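Serine acetyltransferase (Neisseria gonorrhoeae, PDB 6WYE) probably catalyses the transfer of an acetyl group from acetyl-CoA to L-serine, giving O-acetyl-L-serine and CoA in the first step of cysteine biosynthesis. Local coordinates at residues Glu115-Cys120 and Leu128-Phe133; Phe165-His170 and Leu179-Ala184; Glu64-Val69 and Cys105-Leu110. One frame throughout, in Å; residues are numbered along the deposited sequence.

Contact 1. Residues Glu115-Cys120 and Leu128-Phe133. With NA (sodium ion), chain G; LMR ((2S)-2-hydroxybutanedioic acid), chain H.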
ATOM      1  N   GLU A 115     -28.662  -3.360 -23.386  1.00 37.86           N
ATOM      2  CA  GLU A 115     -29.562  -3.986 -24.352  1.00 41.96           C
ATOM      3  C   GLU A 115     -29.304  -5.481 -24.474  1.00 40.39           C
ATOM      4  O   GLU A 115     -30.242  -6.280 -24.459  1.00 40.38           O
ATOM      5  CB  GLU A 115     -29.412  -3.315 -25.719  1.00 44.81           C
ATOM      6  CG  GLU A 115     -30.005  -1.913 -25.783  1.00 47.01           C
ATOM      7  CD  GLU A 115     -29.541  -1.147 -27.006  1.00 48.25           C
ATOM      8  OE1 GLU A 115     -28.942  -1.775 -27.901  1.00 49.88           O
ATOM      9  OE2 GLU A 115     -29.761   0.085 -27.066  1.00 48.59           O
ATOM     10  N   ARG A 116     -28.033  -5.878 -24.598  1.00 38.15           N
ATOM     11  CA  ARG A 116     -27.687  -7.221 -25.049  1.00 35.40           C
ATOM     12  C   ARG A 116     -27.372  -8.209 -23.932  1.00 36.75           C
ATOM     13  O   ARG A 116     -27.474  -9.416 -24.164  1.00 36.73           O
ATOM     14  CB  ARG A 116     -26.488  -7.164 -26.004  1.00 35.69           C
ATOM     15  CG  ARG A 116     -26.660  -6.172 -27.149  1.00 34.22           C
ATOM     16  CD  ARG A 116     -25.347  -5.909 -27.851  1.00 33.18           C
ATOM     17  NE  ARG A 116     -25.358  -4.694 -28.659  1.00 32.16           N
ATOM     18  CZ  ARG A 116     -24.291  -4.201 -29.283  1.00 32.51           C
ATOM     19  NH1 ARG A 116     -23.113  -4.818 -29.195  1.00 34.84           N
ATOM     20  NH2 ARG A 116     -24.390  -3.078 -29.979  1.00 33.38           N
ATOM     21  N   ASP A 117     -26.984  -7.744 -22.735  1.00 34.72           N
ATOM     22  CA  ASP A 117     -26.574  -8.659 -21.674  1.00 33.11           C
ATOM     23  C   ASP A 117     -27.721  -8.812 -20.698  1.00 32.54           C
ATOM     24  O   ASP A 117     -28.071  -7.837 -20.025  1.00 33.47           O
ATOM     25  CB  ASP A 117     -25.324  -8.137 -20.952  1.00 30.28           C
ATOM     26  CG  ASP A 117     -24.803  -9.098 -19.880  1.00 32.37           C
ATOM     27  OD1 ASP A 117     -25.427 -10.160 -19.626  1.00 29.56           O
ATOM     28  OD2 ASP A 117     -23.748  -8.766 -19.274  1.00 34.48           O
ATOM     29  N   PRO A 118     -28.354  -9.985 -20.603  1.00 33.34           N
ATOM     30  CA  PRO A 118     -29.458 -10.141 -19.637  1.00 34.01           C
ATOM     31  C   PRO A 118     -29.019 -10.055 -18.193  1.00 37.06           C
ATOM     32  O   PRO A 118     -29.881  -9.907 -17.321  1.00 36.37           O
ATOM     33  CB  PRO A 118     -30.024 -11.533 -19.951  1.00 35.60           C
ATOM     34  CG  PRO A 118     -28.990 -12.211 -20.828  1.00 35.70           C
ATOM     35  CD  PRO A 118     -28.248 -11.119 -21.535  1.00 33.80           C
ATOM     36  N   ALA A 119     -27.724 -10.177 -17.897  1.00 30.50           N
ATOM     37  CA  ALA A 119     -27.275  -9.949 -16.531  1.00 31.69           C
ATOM     38  C   ALA A 119     -27.215  -8.473 -16.174  1.00 33.11           C
ATOM     39  O   ALA A 119     -26.982  -8.145 -15.007  1.00 35.53           O
ATOM     40  CB  ALA A 119     -25.892 -10.587 -16.311  1.00 31.85           C
ATOM     41  N   CYS A 120     -27.410  -7.575 -17.135  1.00 34.56           N
ATOM     42  CA  CYS A 120     -27.296  -6.141 -16.886  1.00 34.03           C
ATOM     43  C   CYS A 120     -28.682  -5.514 -16.917  1.00 37.96           C
ATOM     44  O   CYS A 120     -29.320  -5.462 -17.974  1.00 36.96           O
ATOM     45  CB  CYS A 120     -26.396  -5.471 -17.919  1.00 32.31           C
ATOM     46  SG  CYS A 120     -26.341  -3.703 -17.743  1.00 35.02           S
ATOM     47  N   LEU A 128     -19.090   0.215 -13.299  1.00 29.28           N
ATOM     48  CA  LEU A 128     -18.266  -0.026 -12.123  1.00 33.22           C
ATOM     49  C   LEU A 128     -17.694  -1.433 -12.041  1.00 29.51           C
ATOM     50  O   LEU A 128     -16.616  -1.604 -11.467  1.00 31.33           O
ATOM     51  CB  LEU A 128     -19.079   0.249 -10.845  1.00 30.01           C
ATOM     52  CG  LEU A 128     -19.529   1.701 -10.724  1.00 29.21           C
ATOM     53  CD1 LEU A 128     -20.422   1.940  -9.498  1.00 28.27           C
ATOM     54  CD2 LEU A 128     -18.309   2.615 -10.710  1.00 32.07           C
ATOM     55  N   TYR A 129     -18.369  -2.451 -12.588  1.00 24.91           N
ATOM     56  CA  TYR A 129     -18.027  -3.820 -12.220  1.00 27.26           C
ATOM     57  C   TYR A 129     -17.811  -4.792 -13.372  1.00 26.16           C
ATOM     58  O   TYR A 129     -17.586  -5.976 -13.100  1.00 27.02           O
ATOM     59  CB  TYR A 129     -19.107  -4.403 -11.289  1.00 25.70           C
ATOM     60  CG  TYR A 129     -19.455  -3.483 -10.116  1.00 26.57           C
ATOM     61  CD1 TYR A 129     -18.495  -3.145  -9.163  1.00 28.38           C
ATOM     62  CD2 TYR A 129     -20.730  -2.956  -9.980  1.00 30.61           C
ATOM     63  CE1 TYR A 129     -18.783  -2.323  -8.103  1.00 28.58           C
ATOM     64  CE2 TYR A 129     -21.051  -2.118  -8.907  1.00 31.92           C
ATOM     65  CZ  TYR A 129     -20.080  -1.808  -7.978  1.00 33.94           C
ATOM     66  OH  TYR A 129     -20.394  -0.971  -6.939  1.00 32.42           O
ATOM     67  N   PHE A 130     -17.881  -4.357 -14.638  1.00 26.10           N
ATOM     68  CA  PHE A 130     -17.676  -5.271 -15.769  1.00 27.15           C
ATOM     69  C   PHE A 130     -16.298  -5.031 -16.374  1.00 26.38           C
ATOM     70  O   PHE A 130     -16.063  -4.009 -17.024  1.00 27.89           O
ATOM     71  CB  PHE A 130     -18.764  -5.126 -16.836  1.00 29.20           C
ATOM     72  CG  PHE A 130     -20.061  -5.829 -16.498  1.00 27.90           C
ATOM     73  CD1 PHE A 130     -20.304  -6.300 -15.218  1.00 30.09           C
ATOM     74  CD2 PHE A 130     -21.047  -5.998 -17.470  1.00 31.23           C
ATOM     75  CE1 PHE A 130     -21.500  -6.934 -14.906  1.00 29.72           C
ATOM     76  CE2 PHE A 130     -22.233  -6.630 -17.176  1.00 29.77           C
ATOM     77  CZ  PHE A 130     -22.477  -7.090 -15.891  1.00 31.20           C
ATOM     78  N   LYS A 131     -15.403  -6.007 -16.183  1.00 26.46           N
ATOM     79  CA  LYS A 131     -14.012  -5.911 -16.615  1.00 26.67           C
ATOM     80  C   LYS A 131     -13.873  -5.704 -18.127  1.00 27.16           C
ATOM     81  O   LYS A 131     -12.933  -5.039 -18.571  1.00 26.04           O
ATOM     82  CB  LYS A 131     -13.308  -7.204 -16.181  1.00 28.36           C
ATOM     83  CG  LYS A 131     -11.903  -7.413 -16.579  1.00 32.45           C
ATOM     84  CD  LYS A 131     -11.324  -8.645 -15.818  1.00 30.15           C
ATOM     85  CE  LYS A 131     -11.658  -9.979 -16.503  1.00 26.14           C
ATOM     86  NZ  LYS A 131     -10.813 -11.102 -15.955  1.00 28.30           N
ATOM     87  N   GLY A 132     -14.779  -6.278 -18.931  1.00 26.84           N
ATOM     88  CA  GLY A 132     -14.696  -6.089 -20.377  1.00 27.64           C
ATOM     89  C   GLY A 132     -15.007  -4.662 -20.803  1.00 29.01           C
ATOM     90  O   GLY A 132     -14.369  -4.119 -21.712  1.00 30.20           O
ATOM     91  N   PHE A 133     -15.984  -4.036 -20.146  1.00 28.87           N
ATOM     92  CA  PHE A 133     -16.228  -2.613 -20.357  1.00 28.54           C
ATOM     93  C   PHE A 133     -15.019  -1.768 -19.944  1.00 28.39           C
ATOM     94  O   PHE A 133     -14.626  -0.840 -20.664  1.00 31.40           O
ATOM     95  CB  PHE A 133     -17.482  -2.191 -19.583  1.00 31.41           C
ATOM     96  CG  PHE A 133     -17.716  -0.717 -19.599  1.00 30.22           C
ATOM     97  CD1 PHE A 133     -18.327  -0.119 -20.697  1.00 28.55           C
ATOM     98  CD2 PHE A 133     -17.308   0.078 -18.531  1.00 29.26           C
ATOM     99  CE1 PHE A 133     -18.539   1.242 -20.734  1.00 29.80           C
ATOM    100  CE2 PHE A 133     -17.510   1.451 -18.556  1.00 30.65           C
ATOM    101  CZ  PHE A 133     -18.126   2.035 -19.665  1.00 34.20           C
TER
HETATM  102 NA    NA G 301     -29.826  -6.313 -20.227  1.00 43.06          NA
HETATM  103  C1  LMR H 302     -25.924 -13.838 -19.939  1.00 34.24           C
HETATM  104  O1A LMR H 302     -26.564 -14.620 -20.594  1.00 34.97           O
HETATM  105  O1B LMR H 302     -26.190 -13.515 -18.814  1.00 31.83           O
HETATM  106  C2  LMR H 302     -24.685 -13.236 -20.608  1.00 34.67           C
HETATM  107  O2  LMR H 302     -23.951 -12.459 -19.718  1.00 35.91           O
HETATM  108  C3  LMR H 302     -23.763 -14.310 -21.192  1.00 37.81           C
HETATM  109  C4  LMR H 302     -23.266 -15.277 -20.143  1.00 38.59           C
HETATM  110  O4A LMR H 302     -23.462 -15.020 -18.990  1.00 36.89           O
HETATM  111  O4B LMR H 302     -22.696 -16.261 -20.504  1.00 38.92           O
HETATM  112  O   HOH W   1     -30.570  -7.784 -22.019  1.00 37.50           O
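Asp117 and Phe130 approach each other from opposite directions, the carboxylate reaching the ring of the phenylalanine with their two planes 36° apart. The aspartate opens a type I beta turn, Asp117 to Cys120, that follows helix 100-116 of the serine acetyltransferase N-terminal domain, while Phe130 is the N-cap residue of helix 131-147. Contact is oblique: OD2 of Asp117 comes to 3.4 Å from CE2 of Phe130, and CB of Cys120 approaches the same ring carbon at 4.4 Å. With CG anti to the backbone N (chi1 -177°), the Asp117 side chain extends from the turn toward the ring and divides its two oxygens between different tasks. OD2 is the one packed against Phe130. OD1 takes the backbone N of Ala119 in an Asx turn, a bond that arrives from above the carboxylate plane, 58° out of it, and the same oxygen lies 2.7 Å from the hydroxyl O2 of the bound hydroxybutanedioic acid. The ligand is further held by Gly209, Arg217 and His218 of a second subunit, so the turn borders a pocket between two chains. The backbone of the turn is held by its own bond and by a metal ion. Cys120 N donates to Asp117 O, closing the turn, and the carbonyls of Asp117 and Cys120 join that of Tyr114 around a sodium ion. Its fourth ligand is a water that donates to Glu115 O, and the ion lies 2.3 Å from Asp117 O.

Contact 2. Residues Phe165-His170 and Leu179-Ala184. With LMR ((2S)-2-hydroxybutanedioic acid), chain H.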
ATOM      1  N   PHE A 165      -6.821  -6.843 -16.224  1.00 29.01           N
ATOM      2  CA  PHE A 165      -8.065  -7.254 -16.858  1.00 26.76           C
ATOM      3  C   PHE A 165      -7.963  -8.595 -17.570  1.00 27.69           C
ATOM      4  O   PHE A 165      -8.992  -9.135 -17.972  1.00 26.28           O
ATOM      5  CB  PHE A 165      -8.539  -6.196 -17.870  1.00 26.49           C
ATOM      6  CG  PHE A 165      -8.796  -4.826 -17.269  1.00 27.50           C
ATOM      7  CD1 PHE A 165      -9.317  -4.693 -15.991  1.00 25.85           C
ATOM      8  CD2 PHE A 165      -8.519  -3.674 -17.999  1.00 27.17           C
ATOM      9  CE1 PHE A 165      -9.558  -3.440 -15.445  1.00 28.49           C
ATOM     10  CE2 PHE A 165      -8.757  -2.420 -17.463  1.00 29.65           C
ATOM     11  CZ  PHE A 165      -9.290  -2.300 -16.180  1.00 29.61           C
ATOM     12  N   GLY A 166      -6.765  -9.159 -17.710  1.00 27.75           N
ATOM     13  CA  GLY A 166      -6.642 -10.361 -18.508  1.00 27.36           C
ATOM     14  C   GLY A 166      -6.948 -10.129 -19.971  1.00 27.58           C
ATOM     15  O   GLY A 166      -7.302 -11.069 -20.676  1.00 28.09           O
ATOM     16  N   VAL A 167      -6.801  -8.892 -20.444  1.00 29.34           N
ATOM     17  CA  VAL A 167      -7.157  -8.491 -21.800  1.00 28.07           C
ATOM     18  C   VAL A 167      -5.929  -7.863 -22.445  1.00 27.50           C
ATOM     19  O   VAL A 167      -5.313  -6.965 -21.865  1.00 27.09           O
ATOM     20  CB  VAL A 167      -8.332  -7.496 -21.805  1.00 30.84           C
ATOM     21  CG1 VAL A 167      -8.512  -6.919 -23.199  1.00 30.56           C
ATOM     22  CG2 VAL A 167      -9.634  -8.154 -21.335  1.00 29.29           C
ATOM     23  N   ASP A 168      -5.576  -8.322 -23.642  1.00 24.46           N
ATOM     24  CA  ASP A 168      -4.399  -7.806 -24.335  1.00 25.71           C
ATOM     25  C   ASP A 168      -4.863  -7.169 -25.640  1.00 26.30           C
ATOM     26  O   ASP A 168      -5.156  -7.874 -26.607  1.00 26.25           O
ATOM     27  CB  ASP A 168      -3.372  -8.924 -24.570  1.00 25.21           C
ATOM     28  CG  ASP A 168      -2.065  -8.410 -25.140  1.00 29.23           C
ATOM     29  OD1 ASP A 168      -2.041  -7.284 -25.682  1.00 30.52           O
ATOM     30  OD2 ASP A 168      -1.044  -9.129 -25.046  1.00 29.92           O
ATOM     31  N   ILE A 169      -4.932  -5.842 -25.671  1.00 26.67           N
ATOM     32  CA  ILE A 169      -5.269  -5.108 -26.886  1.00 27.86           C
ATOM     33  C   ILE A 169      -4.102  -4.181 -27.222  1.00 28.33           C
ATOM     34  O   ILE A 169      -3.735  -3.313 -26.419  1.00 28.00           O
ATOM     35  CB  ILE A 169      -6.576  -4.315 -26.735  1.00 29.09           C
ATOM     36  CG1 ILE A 169      -7.735  -5.238 -26.331  1.00 30.07           C
ATOM     37  CG2 ILE A 169      -6.898  -3.561 -28.034  1.00 29.68           C
ATOM     38  CD1 ILE A 169      -8.955  -4.463 -25.824  1.00 29.59           C
ATOM     39  N   HIS A 170      -3.536  -4.355 -28.410  1.00 27.23           N
ATOM     40  CA  HIS A 170      -2.460  -3.485 -28.861  1.00 31.34           C
ATOM     41  C   HIS A 170      -2.966  -2.050 -28.996  1.00 29.85           C
ATOM     42  O   HIS A 170      -4.069  -1.834 -29.492  1.00 30.96           O
ATOM     43  CB  HIS A 170      -1.922  -3.975 -30.211  1.00 32.07           C
ATOM     44  CG  HIS A 170      -0.628  -3.338 -30.601  1.00 32.24           C
ATOM     45  ND1 HIS A 170      -0.554  -2.067 -31.130  1.00 33.03           N
ATOM     46  CD2 HIS A 170       0.651  -3.780 -30.502  1.00 33.46           C
ATOM     47  CE1 HIS A 170       0.714  -1.758 -31.350  1.00 33.25           C
ATOM     48  NE2 HIS A 170       1.466  -2.781 -30.980  1.00 34.07           N
ATOM     49  N   LEU A 179     -19.832  -1.514 -28.621  1.00 36.55           N
ATOM     50  CA  LEU A 179     -19.189  -2.805 -28.429  1.00 35.67           C
ATOM     51  C   LEU A 179     -19.508  -3.386 -27.061  1.00 36.28           C
ATOM     52  O   LEU A 179     -19.580  -2.661 -26.058  1.00 40.39           O
ATOM     53  CB  LEU A 179     -17.678  -2.673 -28.597  1.00 41.33           C
ATOM     54  CG  LEU A 179     -17.237  -1.971 -29.873  1.00 43.76           C
ATOM     55  CD2 LEU A 179     -18.011  -2.463 -31.136  1.00 41.05           C
ATOM     56  N   MET A 180     -19.682  -4.705 -27.019  1.00 32.53           N
ATOM     57  CA  MET A 180     -19.789  -5.433 -25.760  1.00 34.04           C
ATOM     58  C   MET A 180     -18.725  -6.521 -25.748  1.00 35.34           C
ATOM     59  O   MET A 180     -18.653  -7.334 -26.680  1.00 33.21           O
ATOM     60  CB  MET A 180     -21.170  -6.055 -25.573  1.00 34.87           C
ATOM     61  CG  MET A 180     -21.267  -6.957 -24.347  1.00 35.55           C
ATOM     62  SD  MET A 180     -22.940  -7.537 -23.977  1.00 35.67           S
ATOM     63  CE  MET A 180     -23.070  -8.892 -25.140  1.00 31.62           C
ATOM     64  N   LEU A 181     -17.889  -6.513 -24.712  1.00 31.76           N
ATOM     65  CA  LEU A 181     -16.914  -7.578 -24.445  1.00 30.57           C
ATOM     66  C   LEU A 181     -17.347  -8.195 -23.119  1.00 31.09           C
ATOM     67  O   LEU A 181     -17.003  -7.691 -22.046  1.00 31.87           O
ATOM     68  CB  LEU A 181     -15.487  -7.040 -24.386  1.00 29.44           C
ATOM     69  CG  LEU A 181     -14.403  -8.035 -23.926  1.00 27.25           C
ATOM     70  CD1 LEU A 181     -14.381  -9.282 -24.811  1.00 25.10           C
ATOM     71  CD2 LEU A 181     -13.027  -7.377 -23.906  1.00 24.58           C
ATOM     72  N   ASP A 182     -18.127  -9.263 -23.194  1.00 28.36           N
ATOM     73  CA  ASP A 182     -18.716  -9.874 -22.008  1.00 29.79           C
ATOM     74  C   ASP A 182     -17.718 -10.811 -21.325  1.00 28.97           C
ATOM     75  O   ASP A 182     -17.123 -11.672 -21.987  1.00 30.48           O
ATOM     76  CB  ASP A 182     -19.977 -10.634 -22.415  1.00 29.37           C
ATOM     77  CG  ASP A 182     -20.852 -10.994 -21.241  1.00 30.78           C
ATOM     78  OD1 ASP A 182     -20.615 -10.484 -20.125  1.00 31.89           O
ATOM     79  OD2 ASP A 182     -21.790 -11.795 -21.441  1.00 31.33           O
ATOM     80  N   HIS A 183     -17.536 -10.679 -20.002  1.00 26.14           N
ATOM     81  CA  HIS A 183     -16.608 -11.503 -19.153  1.00 27.99           C
ATOM     82  C   HIS A 183     -15.160 -11.095 -19.424  1.00 28.38           C
ATOM     83  O   HIS A 183     -14.426 -11.007 -18.444  1.00 28.78           O
ATOM     84  CB  HIS A 183     -16.878 -13.005 -19.193  1.00 29.02           C
ATOM     85  CG  HIS A 183     -18.305 -13.418 -19.267  1.00 31.78           C
ATOM     86  ND1 HIS A 183     -19.169 -13.280 -18.211  1.00 32.92           N
ATOM     87  CD2 HIS A 183     -19.003 -14.006 -20.256  1.00 29.95           C
ATOM     88  CE1 HIS A 183     -20.345 -13.747 -18.556  1.00 31.37           C
ATOM     89  NE2 HIS A 183     -20.266 -14.201 -19.799  1.00 32.94           N
ATOM     90  N   ALA A 184     -14.750 -11.031 -20.688  1.00 29.28           N
ATOM     91  CA  ALA A 184     -13.491 -10.433 -21.160  1.00 28.76           C
ATOM     92  C   ALA A 184     -12.253 -11.321 -21.083  1.00 28.77           C
ATOM     93  O   ALA A 184     -11.403 -11.240 -21.972  1.00 28.01           O
ATOM     94  CB  ALA A 184     -13.171  -9.136 -20.400  1.00 29.11           C
TER
HETATM   95  C1  LMR H 302     -25.924 -13.838 -19.939  1.00 34.24           C
HETATM   96  O1A LMR H 302     -26.564 -14.620 -20.594  1.00 34.97           O
HETATM   97  O1B LMR H 302     -26.190 -13.515 -18.814  1.00 31.83           O
HETATM   98  C2  LMR H 302     -24.685 -13.236 -20.608  1.00 34.67           C
HETATM   99  O2  LMR H 302     -23.951 -12.459 -19.718  1.00 35.91           O
HETATM  100  C3  LMR H 302     -23.763 -14.310 -21.192  1.00 37.81           C
HETATM  101  C4  LMR H 302     -23.266 -15.277 -20.143  1.00 38.59           C
HETATM  102  O4A LMR H 302     -23.462 -15.020 -18.990  1.00 36.89           O
HETATM  103  O4B LMR H 302     -22.696 -16.261 -20.504  1.00 38.92           O
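Val167 has CG1 anti to its own backbone N (chi1 170°), which turns the other methyl, CG2, against Ala184 and Leu181. The segments bring together the first and third strands of the first coil of the left-handed parallel beta-helix that hexapeptide-repeat acyltransferases build: strand 168-169 belongs to one of its sheets and strand 180-182 to another, so the meeting is between side chains that point into the interior of a coil and not between paired strands. CG2 of Val167 touches Ala184 twice, at 3.8 Å from CB and 3.6 Å from the carbonyl O, and lies 4.3 Å from CD2 of Leu181. Leu181 also packs on Phe187 and on Ile201, the latter in the next strand of its own sheet, which extends the same apolar filling to the following coil.

The neighbouring residues of the strand and the bend after it serve the pocket instead. Asp182, whose CG is likewise opposite the backbone N (chi1 -165°), takes no part in the packing on Val167 and places OD2 at 2.8 Å from the ligand hydroxyl O2. Its other oxygen, OD1, lies 3.6 Å above the centre of the His183 ring, over one face. That imidazole presents its edge to the hydroxybutanedioic acid, with C4 of the ligand lying in the ring plane. Its ND1 is hydrogen-bonded to Asp168 OD2 of the second subunit; this probably fixes the ring's rotation, and it joins the beta-helices of two subunits, as in the trimers of this family. Leu181 thus fills the coil while the next two residues, Asp182 and His183, line the pocket; His183 NE2 is 3.2 Å from ligand C4.

Contact 3. Residues Glu64-Val69 and Cys105-Leu110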
ATOM      1  N   GLU A  64     -18.823  15.481 -11.790  1.00 45.33           N
ATOM      2  CA  GLU A  64     -19.788  16.255 -12.559  1.00 48.87           C
ATOM      3  C   GLU A  64     -20.118  15.639 -13.912  1.00 48.46           C
ATOM      4  O   GLU A  64     -20.997  16.162 -14.606  1.00 50.59           O
ATOM      5  CB  GLU A  64     -19.273  17.687 -12.769  1.00 50.61           C
ATOM      6  N   SER A  65     -19.436  14.564 -14.318  1.00 41.74           N
ATOM      7  CA  SER A  65     -19.703  13.979 -15.626  1.00 38.70           C
ATOM      8  C   SER A  65     -19.314  12.508 -15.631  1.00 38.14           C
ATOM      9  O   SER A  65     -18.461  12.064 -14.856  1.00 38.23           O
ATOM     10  CB  SER A  65     -18.960  14.716 -16.745  1.00 37.40           C
ATOM     11  OG  SER A  65     -17.553  14.525 -16.640  1.00 43.03           O
ATOM     12  N   LEU A  66     -19.952  11.763 -16.538  1.00 33.93           N
ATOM     13  CA  LEU A  66     -19.631  10.351 -16.704  1.00 36.27           C
ATOM     14  C   LEU A  66     -18.171  10.159 -17.101  1.00 36.85           C
ATOM     15  O   LEU A  66     -17.515   9.219 -16.641  1.00 38.08           O
ATOM     16  CB  LEU A  66     -20.556   9.723 -17.745  1.00 37.19           C
ATOM     17  CG  LEU A  66     -20.316   8.240 -18.027  1.00 38.98           C
ATOM     18  CD1 LEU A  66     -20.784   7.391 -16.843  1.00 39.79           C
ATOM     19  CD2 LEU A  66     -21.030   7.833 -19.297  1.00 36.85           C
ATOM     20  N   GLY A  67     -17.643  11.034 -17.961  1.00 36.13           N
ATOM     21  CA  GLY A  67     -16.246  10.898 -18.357  1.00 35.43           C
ATOM     22  C   GLY A  67     -15.296  11.026 -17.182  1.00 36.76           C
ATOM     23  O   GLY A  67     -14.296  10.305 -17.091  1.00 36.86           O
ATOM     24  N   SER A  68     -15.603  11.934 -16.257  1.00 38.21           N
ATOM     25  CA  SER A  68     -14.766  12.108 -15.076  1.00 38.06           C
ATOM     26  C   SER A  68     -14.846  10.882 -14.176  1.00 34.53           C
ATOM     27  O   SER A  68     -13.831  10.443 -13.617  1.00 32.21           O
ATOM     28  CB  SER A  68     -15.208  13.375 -14.320  1.00 40.48           C
ATOM     29  OG  SER A  68     -14.359  13.645 -13.216  1.00 44.27           O
ATOM     30  N   VAL A  69     -16.034  10.282 -14.077  1.00 33.24           N
ATOM     31  CA  VAL A  69     -16.186   9.035 -13.329  1.00 33.06           C
ATOM     32  C   VAL A  69     -15.338   7.936 -13.959  1.00 33.69           C
ATOM     33  O   VAL A  69     -14.569   7.249 -13.273  1.00 30.80           O
ATOM     34  CB  VAL A  69     -17.672   8.638 -13.256  1.00 32.91           C
ATOM     35  CG1 VAL A  69     -17.835   7.210 -12.736  1.00 31.34           C
ATOM     36  CG2 VAL A  69     -18.436   9.634 -12.372  1.00 29.65           C
ATOM     37  N   CYS A 105     -18.513   7.094 -27.625  1.00 42.46           N
ATOM     38  CA  CYS A 105     -18.376   5.645 -27.699  1.00 40.43           C
ATOM     39  C   CYS A 105     -18.687   4.998 -26.359  1.00 38.78           C
ATOM     40  O   CYS A 105     -19.383   3.977 -26.302  1.00 36.80           O
ATOM     41  CB  CYS A 105     -16.970   5.302 -28.175  1.00 46.53           C
ATOM     42  SG  CYS A 105     -16.681   5.892 -29.847  1.00 49.93           S
ATOM     43  N   VAL A 106     -18.218   5.611 -25.264  1.00 39.48           N
ATOM     44  CA  VAL A 106     -18.479   5.089 -23.922  1.00 36.90           C
ATOM     45  C   VAL A 106     -19.975   4.944 -23.684  1.00 36.84           C
ATOM     46  O   VAL A 106     -20.457   3.896 -23.223  1.00 34.48           O
ATOM     47  CB  VAL A 106     -17.835   6.000 -22.857  1.00 36.56           C
ATOM     48  CG1 VAL A 106     -18.386   5.684 -21.473  1.00 36.32           C
ATOM     49  CG2 VAL A 106     -16.328   5.845 -22.864  1.00 35.39           C
ATOM     50  N   GLU A 107     -20.736   5.994 -24.009  1.00 35.67           N
ATOM     51  CA  GLU A 107     -22.183   5.946 -23.821  1.00 37.62           C
ATOM     52  C   GLU A 107     -22.826   4.879 -24.695  1.00 35.12           C
ATOM     53  O   GLU A 107     -23.721   4.153 -24.244  1.00 32.63           O
ATOM     54  CB  GLU A 107     -22.804   7.316 -24.122  1.00 43.29           C
ATOM     55  CG  GLU A 107     -22.209   8.447 -23.291  1.00 48.80           C
ATOM     56  CD  GLU A 107     -23.235   9.506 -22.908  1.00 53.88           C
ATOM     57  OE1 GLU A 107     -24.386   9.448 -23.406  1.00 53.95           O
ATOM     58  OE2 GLU A 107     -22.875  10.410 -22.120  1.00 56.37           O
ATOM     59  N   ALA A 108     -22.403   4.779 -25.956  1.00 37.21           N
ATOM     60  CA  ALA A 108     -22.958   3.737 -26.818  1.00 36.26           C
ATOM     61  C   ALA A 108     -22.700   2.353 -26.235  1.00 35.66           C
ATOM     62  O   ALA A 108     -23.580   1.485 -26.247  1.00 35.36           O
ATOM     63  CB  ALA A 108     -22.364   3.850 -28.222  1.00 36.76           C
ATOM     64  N   ASP A 109     -21.497   2.140 -25.700  1.00 34.73           N
ATOM     65  CA  ASP A 109     -21.152   0.844 -25.120  1.00 34.07           C
ATOM     66  C   ASP A 109     -22.049   0.498 -23.938  1.00 31.08           C
ATOM     67  O   ASP A 109     -22.501  -0.646 -23.810  1.00 28.74           O
ATOM     68  CB  ASP A 109     -19.676   0.847 -24.697  1.00 33.26           C
ATOM     69  CG  ASP A 109     -18.729   0.790 -25.884  1.00 33.70           C
ATOM     70  OD1 ASP A 109     -19.216   0.776 -27.039  1.00 34.04           O
ATOM     71  OD2 ASP A 109     -17.491   0.749 -25.674  1.00 36.92           O
ATOM     72  N   LEU A 110     -22.301   1.463 -23.044  1.00 30.53           N
ATOM     73  CA  LEU A 110     -23.136   1.174 -21.881  1.00 31.93           C
ATOM     74  C   LEU A 110     -24.545   0.792 -22.310  1.00 35.82           C
ATOM     75  O   LEU A 110     -25.130  -0.169 -21.786  1.00 37.45           O
ATOM     76  CB  LEU A 110     -23.154   2.379 -20.924  1.00 33.20           C
ATOM     77  CG  LEU A 110     -21.861   2.588 -20.129  1.00 34.72           C
ATOM     78  CD1 LEU A 110     -21.818   3.969 -19.474  1.00 34.35           C
ATOM     79  CD2 LEU A 110     -21.735   1.503 -19.069  1.00 33.65           C
TER
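Leu66 meets Val106, Glu107 and Leu110 with a single methyl, CD2, in an all-helical part of the N-terminal domain, and the cap formed by the residue before it starts the helix from which it reaches out. Ser65 comes first, as the N-cap of helix 66-78. Its OG accepts from the backbone N of Ser68 at 3.3 Å, with an N-H...O angle of 154°, so the first turn of the helix is closed by a side chain, while Ser65 O receives Val69 N in the regular helical pattern. Leu66 is the first residue of that helix. Its CG stands opposite the backbone N (chi1 179°), carrying the branch outward to helix 100-116. There CD2 rests against two residues one helical turn apart: it lies 3.9 Å from CD1 of Leu110, the two leucines reaching toward each other tip to tip, and 4.0 Å from CG1 of Val106, whose side chain crosses it at a slant. The third partner is Glu107, whose CG lies 4.2 Å from the same methyl; CG and the carboxylate both flank that methyl at the margin of the contact.

Ser68, besides lending its backbone N to the cap, bonds through OG to His63 just before the segment, adding a second polar tie at this helix start. Val69 turns to other neighbours, Trp35 and Leu127.

The contact lies among further helices: Leu66 also packs on Trp35 and Ile38 of helix 34-48 and on Leu127 of helix 124-129, while on the partner side Glu107 touches Leu34 of helix 34-48, and Val106 meets Gln137 and Leu110 meets Phe133, both of helix 131-147.

All three contacts are largely buried, but they differ in what they bury. Contact 3 is apolar packing between helices, with no other chain touching its segments; contact 1 and contact 2 reach the second subunit and share one ligand. Helix 100-116 joins contacts 1 and 3: its middle is packed in contact 3 and its end opens into the sodium-binding turn of contact 1, with Phe133 CZ lying against Val106 CG1. Contact 2 brings in the beta-helix, docked on the helical domain where Gly132 CA meets Ala184 CB and Leu179 N probably bonds to Asp109. Beside the ligand hydroxyl, the carboxylates of Asp117 and Asp182 come close together.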